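Local coordinates for protein CRISPR-associated endoribonuclease Cse3 (Thermus thermophilus, PDB 2Y8Y) that cuts CRISPR transcripts as an RNA endonuclease of bacterial antiviral defence and retains the crRNA after processing, at residues 28-31 and 32-36; 131-134 and 135-138; 37-40 and 41-45. One frame throughout, in Å; residues are numbered along the deposited sequence.

Interaction 1. Residues 28-31 and 32-36; sequences EMHR and TLSKA. With nucleotides of chain B.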
# COMPACT_ATOMS: atom_id res chain seq x y z
N GLU A 28 5.77 3.15 -14.46
CA GLU A 28 6.93 4.04 -14.44
C GLU A 28 7.27 4.48 -13.01
O GLU A 28 8.44 4.58 -12.65
CB GLU A 28 6.69 5.26 -15.33
CG GLU A 28 6.70 4.97 -16.82
CD GLU A 28 8.03 4.44 -17.31
OE1 GLU A 28 9.06 4.66 -16.63
OE2 GLU A 28 8.05 3.78 -18.37
N MET A 29 6.25 4.74 -12.21
CA MET A 29 6.49 5.09 -10.82
C MET A 29 7.27 3.98 -10.13
O MET A 29 8.21 4.24 -9.38
CB MET A 29 5.18 5.35 -10.09
CG MET A 29 5.35 5.74 -8.63
SD MET A 29 6.02 7.41 -8.49
CE MET A 29 4.58 8.37 -8.96
N HIS A 30 6.89 2.73 -10.39
CA HIS A 30 7.58 1.58 -9.82
C HIS A 30 9.06 1.56 -10.22
O HIS A 30 9.93 1.30 -9.38
CB HIS A 30 6.90 0.29 -10.28
CG HIS A 30 7.61 -0.96 -9.88
ND1 HIS A 30 7.71 -1.38 -8.56
CD2 HIS A 30 8.25 -1.90 -10.62
CE1 HIS A 30 8.38 -2.52 -8.52
NE2 HIS A 30 8.72 -2.86 -9.75
N ARG A 31 9.34 1.82 -11.49
CA ARG A 31 10.72 1.85 -11.96
C ARG A 31 11.54 2.89 -11.20
O ARG A 31 12.67 2.62 -10.77
CB ARG A 31 10.79 2.13 -13.47
CG ARG A 31 10.17 1.03 -14.33
CD ARG A 31 10.17 1.42 -15.80
NE ARG A 31 11.48 1.29 -16.44
CZ ARG A 31 11.88 0.20 -17.09
NH1 ARG A 31 11.07 -0.84 -17.20
NH2 ARG A 31 13.09 0.16 -17.64
N THR A 32 10.97 4.08 -11.02
CA THR A 32 11.66 5.14 -10.30
C THR A 32 11.91 4.81 -8.83
O THR A 32 13.04 4.89 -8.35
CB THR A 32 10.88 6.46 -10.38
OG1 THR A 32 10.87 6.91 -11.73
CG2 THR A 32 11.53 7.52 -9.50
N LEU A 33 10.86 4.43 -8.12
CA LEU A 33 10.96 4.24 -6.69
C LEU A 33 11.91 3.10 -6.36
O LEU A 33 12.63 3.13 -5.36
CB LEU A 33 9.58 4.01 -6.08
CG LEU A 33 8.58 5.16 -6.28
CD1 LEU A 33 7.27 4.77 -5.60
CD2 LEU A 33 9.13 6.47 -5.72
N SER A 34 11.89 2.07 -7.20
CA SER A 34 12.72 0.89 -6.98
C SER A 34 14.21 1.23 -6.93
O SER A 34 15.00 0.52 -6.29
CB SER A 34 12.49 -0.17 -8.06
OG SER A 34 11.20 -0.74 -7.96
N LYS A 35 14.59 2.31 -7.60
CA LYS A 35 15.99 2.72 -7.63
C LYS A 35 16.52 3.05 -6.24
O LYS A 35 17.70 2.87 -5.97
CB LYS A 35 16.19 3.93 -8.54
CG LYS A 35 15.86 3.67 -10.00
CD LYS A 35 16.03 4.92 -10.84
CE LYS A 35 15.51 4.71 -12.25
NZ LYS A 35 15.72 5.91 -13.11
N ALA A 36 15.64 3.54 -5.36
CA ALA A 36 16.06 3.96 -4.02
C ALA A 36 16.47 2.81 -3.12
O ALA A 36 17.14 3.01 -2.11
CB ALA A 36 14.96 4.79 -3.35
P A B 18 7.63 -4.91 -13.32
OP1 A B 18 6.35 -4.25 -13.00
OP2 A B 18 7.82 -5.48 -14.68
O5' A B 18 8.83 -3.93 -12.96
C5' A B 18 10.17 -4.23 -13.32
C4' A B 18 11.03 -2.99 -13.31
O4' A B 18 11.20 -2.52 -11.95
C3' A B 18 12.45 -3.15 -13.82
O3' A B 18 12.54 -3.17 -15.23
C2' A B 18 13.15 -1.96 -13.18
O2' A B 18 12.83 -0.75 -13.86
C1' A B 18 12.48 -1.93 -11.81
N9 A B 18 13.25 -2.70 -10.82
C8 A B 18 12.98 -3.93 -10.27
N7 A B 18 13.89 -4.34 -9.42
C5 A B 18 14.84 -3.32 -9.42
C6 A B 18 16.05 -3.13 -8.74
N6 A B 18 16.57 -4.01 -7.87
N1 A B 18 16.74 -1.99 -8.97
C2 A B 18 16.24 -1.10 -9.83
N3 A B 18 15.11 -1.16 -10.53
C4 A B 18 14.45 -2.31 -10.28
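In helix 26-34, which carries one side of the RNA-binding surface, His30 and Ser34 sit one turn apart and meet the same nucleotide, A18 of chain B. The serine is short enough to fold back on its own helix: with OG anti to its carbonyl carbon (chi1 -69°), the hydroxyl donates to His30 O at 2.8 Å. Ser34 N reaches the same oxygen at 3.0 Å from the other face of the carbonyl plane. Ser34 OG also lies over one face of the His30 ring, toward its rim, 3.4 Å from CE1, while the ring edge faces the nucleotide, with CD2 3.2 Å from A18 O5'. Next to it, Arg31 turns one face of its guanidinium to the ribose hydroxyl, A18 O2' standing 3.5 Å above the plane and over its centre; its NH1 makes a weak hydrogen bond to OH of Tyr27, which probably stabilises the transition state. On the protein-facing side, Met29 CG packs on Leu33 CD1 at 3.7 Å, apolar chains suited to the buried ground against Trp50. Two donors thus satisfy His30 O, and the serine hydroxyl spends its hydrogen within the helix; toward the base Ser34 offers its CB, which packs near C4 of A18.

Interaction 2. Residues 131-134 and 135-138; sequences ERRL and EEGG. With nucleotides of chain B.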
# COMPACT_ATOMS: atom_id res chain seq x y z
N GLU A 131 -12.14 -7.85 5.07
CA GLU A 131 -12.29 -8.48 6.38
C GLU A 131 -11.47 -9.76 6.47
O GLU A 131 -10.81 -10.02 7.48
CB GLU A 131 -13.76 -8.76 6.69
CG GLU A 131 -14.55 -7.50 6.94
CD GLU A 131 -16.05 -7.74 6.96
OE1 GLU A 131 -16.50 -8.76 6.40
OE2 GLU A 131 -16.77 -6.88 7.52
N ARG A 132 -11.54 -10.58 5.43
CA ARG A 132 -10.80 -11.84 5.42
C ARG A 132 -9.29 -11.60 5.42
O ARG A 132 -8.56 -12.26 6.15
CB ARG A 132 -11.21 -12.69 4.20
CG ARG A 132 -10.57 -14.06 4.18
CD ARG A 132 -10.96 -14.87 2.94
NE ARG A 132 -10.52 -14.23 1.70
CZ ARG A 132 -9.26 -14.19 1.29
NH1 ARG A 132 -8.29 -14.75 2.00
NH2 ARG A 132 -8.96 -13.59 0.14
N ARG A 133 -8.82 -10.67 4.59
CA ARG A 133 -7.39 -10.38 4.54
C ARG A 133 -6.90 -9.88 5.89
O ARG A 133 -5.82 -10.29 6.36
CB ARG A 133 -7.06 -9.31 3.49
CG ARG A 133 -7.30 -9.70 2.02
CD ARG A 133 -6.56 -10.95 1.58
NE ARG A 133 -5.11 -10.86 1.72
CZ ARG A 133 -4.25 -11.11 0.72
NH1 ARG A 133 -4.69 -11.41 -0.49
NH2 ARG A 133 -2.95 -11.02 0.94
N LEU A 134 -7.66 -8.99 6.52
CA LEU A 134 -7.21 -8.44 7.81
C LEU A 134 -7.18 -9.56 8.84
O LEU A 134 -6.22 -9.69 9.59
CB LEU A 134 -8.14 -7.31 8.26
CG LEU A 134 -7.98 -6.01 7.46
CD1 LEU A 134 -8.98 -4.98 7.95
CD2 LEU A 134 -6.56 -5.47 7.57
N GLU A 135 -8.22 -10.38 8.87
CA GLU A 135 -8.30 -11.42 9.88
C GLU A 135 -7.18 -12.45 9.70
O GLU A 135 -6.51 -12.83 10.67
CB GLU A 135 -9.69 -12.07 9.87
CG GLU A 135 -10.74 -11.14 10.42
CD GLU A 135 -12.14 -11.51 9.99
OE1 GLU A 135 -12.30 -12.58 9.35
OE2 GLU A 135 -13.07 -10.74 10.29
N GLU A 136 -6.94 -12.89 8.47
CA GLU A 136 -5.88 -13.87 8.28
C GLU A 136 -4.52 -13.23 8.56
O GLU A 136 -3.56 -13.94 8.89
CB GLU A 136 -5.92 -14.48 6.87
CG GLU A 136 -5.58 -13.53 5.77
CD GLU A 136 -5.61 -14.20 4.40
OE1 GLU A 136 -6.04 -15.38 4.32
OE2 GLU A 136 -5.20 -13.55 3.42
N GLY A 137 -4.46 -11.91 8.48
CA GLY A 137 -3.25 -11.15 8.73
C GLY A 137 -3.04 -10.62 10.14
O GLY A 137 -2.14 -9.82 10.35
N GLY A 138 -3.87 -11.05 11.10
CA GLY A 138 -3.63 -10.69 12.49
C GLY A 138 -4.34 -9.44 12.99
O GLY A 138 -4.07 -8.98 14.09
P G B 14 -5.43 -15.15 -0.16
OP1 G B 14 -5.77 -14.19 0.91
OP2 G B 14 -5.89 -14.86 -1.54
O5' G B 14 -3.87 -15.43 -0.18
C5' G B 14 -3.19 -15.79 1.01
C4' G B 14 -1.80 -16.27 0.73
O4' G B 14 -1.83 -17.47 -0.09
C3' G B 14 -0.93 -15.34 -0.07
O3' G B 14 -0.44 -14.25 0.68
C2' G B 14 0.15 -16.28 -0.57
O2' G B 14 1.03 -16.63 0.49
C1' G B 14 -0.69 -17.50 -0.93
N9 G B 14 -1.14 -17.41 -2.33
C8 G B 14 -2.35 -16.97 -2.83
N7 G B 14 -2.35 -16.95 -4.14
C5 G B 14 -1.07 -17.35 -4.51
C6 G B 14 -0.48 -17.50 -5.79
O6 G B 14 -0.98 -17.31 -6.90
N1 G B 14 0.85 -17.91 -5.70
C2 G B 14 1.52 -18.15 -4.52
N2 G B 14 2.80 -18.55 -4.62
N3 G B 14 0.98 -18.02 -3.32
C4 G B 14 -0.31 -17.62 -3.39
P G B 15 -0.16 -12.84 -0.02
OP1 G B 15 0.25 -11.90 1.07
OP2 G B 15 -1.33 -12.48 -0.85
O5' G B 15 1.08 -13.14 -0.97
C5' G B 15 2.35 -13.42 -0.43
C4' G B 15 3.34 -13.79 -1.50
O4' G B 15 2.86 -14.93 -2.26
C3' G B 15 3.59 -12.76 -2.58
O3' G B 15 4.36 -11.66 -2.14
C2' G B 15 4.27 -13.61 -3.63
O2' G B 15 5.58 -13.97 -3.21
C1' G B 15 3.39 -14.86 -3.58
N9 G B 15 2.28 -14.74 -4.54
C8 G B 15 0.97 -14.41 -4.33
N7 G B 15 0.29 -14.32 -5.45
C5 G B 15 1.22 -14.58 -6.44
C6 G B 15 1.08 -14.62 -7.85
O6 G B 15 0.07 -14.43 -8.52
N1 G B 15 2.29 -14.92 -8.48
C2 G B 15 3.48 -15.14 -7.84
N2 G B 15 4.54 -15.41 -8.62
N3 G B 15 3.63 -15.12 -6.53
C4 G B 15 2.46 -14.82 -5.90
O HOH W 1 -15.82 -11.09 8.69
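Glu136 reaches back to Arg132 and Arg133 because its CG stands between the backbone N and the carbonyl carbon (chi1 68°), from where an extended chain carries the carboxylate to both arginines. Arg132 takes the other course, its CG turned away from the backbone N (chi1 -175°) and its chain bent only at chi3, whereas Arg133 curls at chi2 and chi3. Arg132 NH1 forms a salt bridge with Glu136 OE1 at 3.3 Å, the guanidinium and carboxylate planes almost at right angles. Arg133 lies alongside the glutamate, and its NE is 3.2 Å from OE2; this oxygen sits well out of the guanidinium plane, so the attraction is between charges, with no N-H aimed at it.

Both arginines are long enough to grip the RNA backbone. Arg132 NH1 donates to G14 of chain B OP1 at 2.8 Å, in plane at the guanidinium edge, with an N-H...O angle of 164°. The same OP1 lies over one face of the Arg133 guanidinium, whose NH2 donates to G15 of chain B OP2 at 2.8 Å. Glu136 OE2 approaches G14 OP1 to 2.7 Å, and the arginines probably offset the gathered negative charge. On another side, a water donates to Glu135 OE2 and, weakly, to Glu131 OE1.

The helix ends in a Schellman motif: Phe139 N bonds back to Leu134 O, and Gly138, whose positive phi suits a residue without a side chain, donates from N to Glu135 O at 3.2 Å. Beyond it the chain enters strand 139-144, where Leu134 packs against Phe139 and Leu141, while Gly137 O accepts from Thr195 of helix 189-198.

Interaction 3. Residues 37-40 and 41-45; sequences VSRA and LEEGR. With nucleotides of chain B.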
# COMPACT_ATOMS: atom_id res chain seq x y z
N VAL A 37 16.04 1.60 -3.47
CA VAL A 37 16.37 0.42 -2.68
C VAL A 37 16.83 -0.73 -3.58
O VAL A 37 16.56 -1.90 -3.32
CB VAL A 37 15.18 -0.02 -1.81
CG1 VAL A 37 14.98 0.97 -0.66
CG2 VAL A 37 13.92 -0.15 -2.65
N SER A 38 17.53 -0.36 -4.65
CA SER A 38 17.91 -1.31 -5.70
C SER A 38 18.70 -2.52 -5.20
O SER A 38 18.36 -3.66 -5.52
CB SER A 38 18.68 -0.60 -6.81
OG SER A 38 19.11 -1.52 -7.80
N ARG A 39 19.74 -2.29 -4.42
CA ARG A 39 20.53 -3.41 -3.93
C ARG A 39 19.74 -4.30 -2.99
O ARG A 39 19.83 -5.53 -3.06
CB ARG A 39 21.81 -2.93 -3.24
CG ARG A 39 22.66 -4.08 -2.71
CD ARG A 39 24.12 -3.67 -2.58
NE ARG A 39 24.27 -2.55 -1.66
CZ ARG A 39 24.20 -2.65 -0.34
NH1 ARG A 39 23.96 -3.84 0.22
NH2 ARG A 39 24.36 -1.58 0.42
N ALA A 40 18.96 -3.70 -2.09
CA ALA A 40 18.16 -4.48 -1.16
C ALA A 40 17.18 -5.38 -1.92
O ALA A 40 16.94 -6.52 -1.53
CB ALA A 40 17.43 -3.58 -0.17
N LEU A 41 16.64 -4.86 -3.02
CA LEU A 41 15.72 -5.64 -3.85
C LEU A 41 16.43 -6.85 -4.44
O LEU A 41 15.94 -7.98 -4.36
CB LEU A 41 15.10 -4.77 -4.95
CG LEU A 41 13.95 -3.85 -4.51
CD1 LEU A 41 13.66 -2.80 -5.56
CD2 LEU A 41 12.68 -4.64 -4.21
N GLU A 42 17.61 -6.60 -5.01
CA GLU A 42 18.41 -7.67 -5.60
C GLU A 42 18.80 -8.72 -4.57
O GLU A 42 18.96 -9.90 -4.91
CB GLU A 42 19.67 -7.10 -6.25
CG GLU A 42 19.38 -6.22 -7.45
CD GLU A 42 20.63 -5.89 -8.24
OE1 GLU A 42 21.73 -6.27 -7.80
OE2 GLU A 42 20.50 -5.25 -9.31
N GLU A 43 18.93 -8.31 -3.32
CA GLU A 43 19.34 -9.22 -2.25
C GLU A 43 18.17 -9.89 -1.54
O GLU A 43 18.38 -10.65 -0.59
CB GLU A 43 20.25 -8.49 -1.26
CG GLU A 43 21.55 -8.02 -1.89
CD GLU A 43 22.43 -7.22 -0.96
OE1 GLU A 43 21.98 -6.87 0.15
OE2 GLU A 43 23.58 -6.94 -1.34
N GLY A 44 16.95 -9.63 -2.00
CA GLY A 44 15.76 -10.26 -1.45
C GLY A 44 15.37 -9.76 -0.07
O GLY A 44 14.67 -10.45 0.67
N ARG A 45 15.82 -8.56 0.28
CA ARG A 45 15.58 -8.02 1.61
C ARG A 45 14.48 -6.97 1.63
O ARG A 45 14.21 -6.37 2.68
CB ARG A 45 16.85 -7.39 2.19
CG ARG A 45 18.06 -8.30 2.29
CD ARG A 45 19.22 -7.59 2.99
NE ARG A 45 19.98 -6.69 2.12
CZ ARG A 45 19.99 -5.36 2.21
NH1 ARG A 45 19.27 -4.74 3.14
NH2 ARG A 45 20.73 -4.65 1.38
P A B 18 7.63 -4.91 -13.32
OP1 A B 18 6.35 -4.25 -13.00
OP2 A B 18 7.82 -5.48 -14.68
O5' A B 18 8.83 -3.93 -12.96
C5' A B 18 10.17 -4.23 -13.32
C4' A B 18 11.03 -2.99 -13.31
O4' A B 18 11.20 -2.52 -11.95
C3' A B 18 12.45 -3.15 -13.82
O3' A B 18 12.54 -3.17 -15.23
C2' A B 18 13.15 -1.96 -13.18
O2' A B 18 12.83 -0.75 -13.86
C1' A B 18 12.48 -1.93 -11.81
N9 A B 18 13.25 -2.70 -10.82
C8 A B 18 12.98 -3.93 -10.27
N7 A B 18 13.89 -4.34 -9.42
C5 A B 18 14.84 -3.32 -9.42
C6 A B 18 16.05 -3.13 -8.74
N6 A B 18 16.57 -4.01 -7.87
N1 A B 18 16.74 -1.99 -8.97
C2 A B 18 16.24 -1.10 -9.83
N3 A B 18 15.11 -1.16 -10.53
C4 A B 18 14.45 -2.31 -10.28
P U B 19 13.69 -4.04 -15.95
OP1 U B 19 13.52 -3.87 -17.41
OP2 U B 19 13.62 -5.41 -15.38
O5' U B 19 15.03 -3.33 -15.46
C5' U B 19 15.30 -1.98 -15.80
C4' U B 19 16.57 -1.49 -15.15
O4' U B 19 16.43 -1.54 -13.70
C3' U B 19 17.82 -2.31 -15.43
O3' U B 19 18.42 -2.01 -16.68
C2' U B 19 18.71 -1.99 -14.23
O2' U B 19 19.32 -0.72 -14.38
C1' U B 19 17.67 -1.89 -13.11
N1 U B 19 17.50 -3.17 -12.39
C2 U B 19 18.46 -3.50 -11.45
O2 U B 19 19.42 -2.79 -11.21
N3 U B 19 18.26 -4.70 -10.81
C4 U B 19 17.22 -5.58 -11.00
O4 U B 19 17.18 -6.62 -10.34
C5 U B 19 16.26 -5.17 -11.98
C6 U B 19 16.43 -4.01 -12.63
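The Arg45 guanidinium has Ala40 CB over one face, 3.6 Å above the plane and toward the rim, and the carboxylate of Glu43 at its edge, in plane. The Arg39 guanidinium likewise meets Glu43 edge-on, through OE2. This cluster lies at the Schellman motif that ends helix 38-42: Arg45 N bonds to Ala40 O at 2.9 Å and Gly44 N to Leu41 O at 3.1 Å, with Gly44 at a positive phi easily adopted without a side chain. Arg45 holds Glu43 side-on, NE and NH2 both donating to OE1, each at 2.8 Å. By contrast, the bond from Arg39 NH1 to Glu43 OE2 is long and weak. One carboxylate draws in two arginines and probably eases the repulsion between them, for Arg39 NH1 and Arg45 NH2 are only 3.5 Å apart. The small methyl group of Ala40 probably lets the Arg45 guanidinium lie close to the helix.

Another side of the same short helix reads the RNA. Ser38 points OG away from its own N (chi1 177°), to donate to N1 of A18 of chain B at 2.7 Å, while its carbonyl O accepts from A18 N6, so that serine recognises two adjoining groups of adenine. Leu41 packs between that base and Val37. One turn on from Ser38, the extended Glu42 accepts the N3-H of U19 of chain B at OE2, 2.8 Å away and with an angle of 162°.

In the fold
Along the chain, interaction 1 comes first, interaction 3 next and interaction 2 much later. Interactions 1 and 3 occupy the successive helices 26-34 and 38-42; their centres are 13 Å apart and they touch where Ser34 O packs on Leu41 CD1. Interaction 2, at the end of helix 123-136, lies on the opposite side of the chain's centre from interaction 1, with centres 29 Å apart and nearest atoms about 17 Å; it is 28 Å from interaction 3, centre to centre. The protein has a ferredoxin-like fold, and the RNA spans these places: interaction 2 holds the backbone at G14 and G15, while interactions 1 and 3 both contact A18, and interaction 3 also U19.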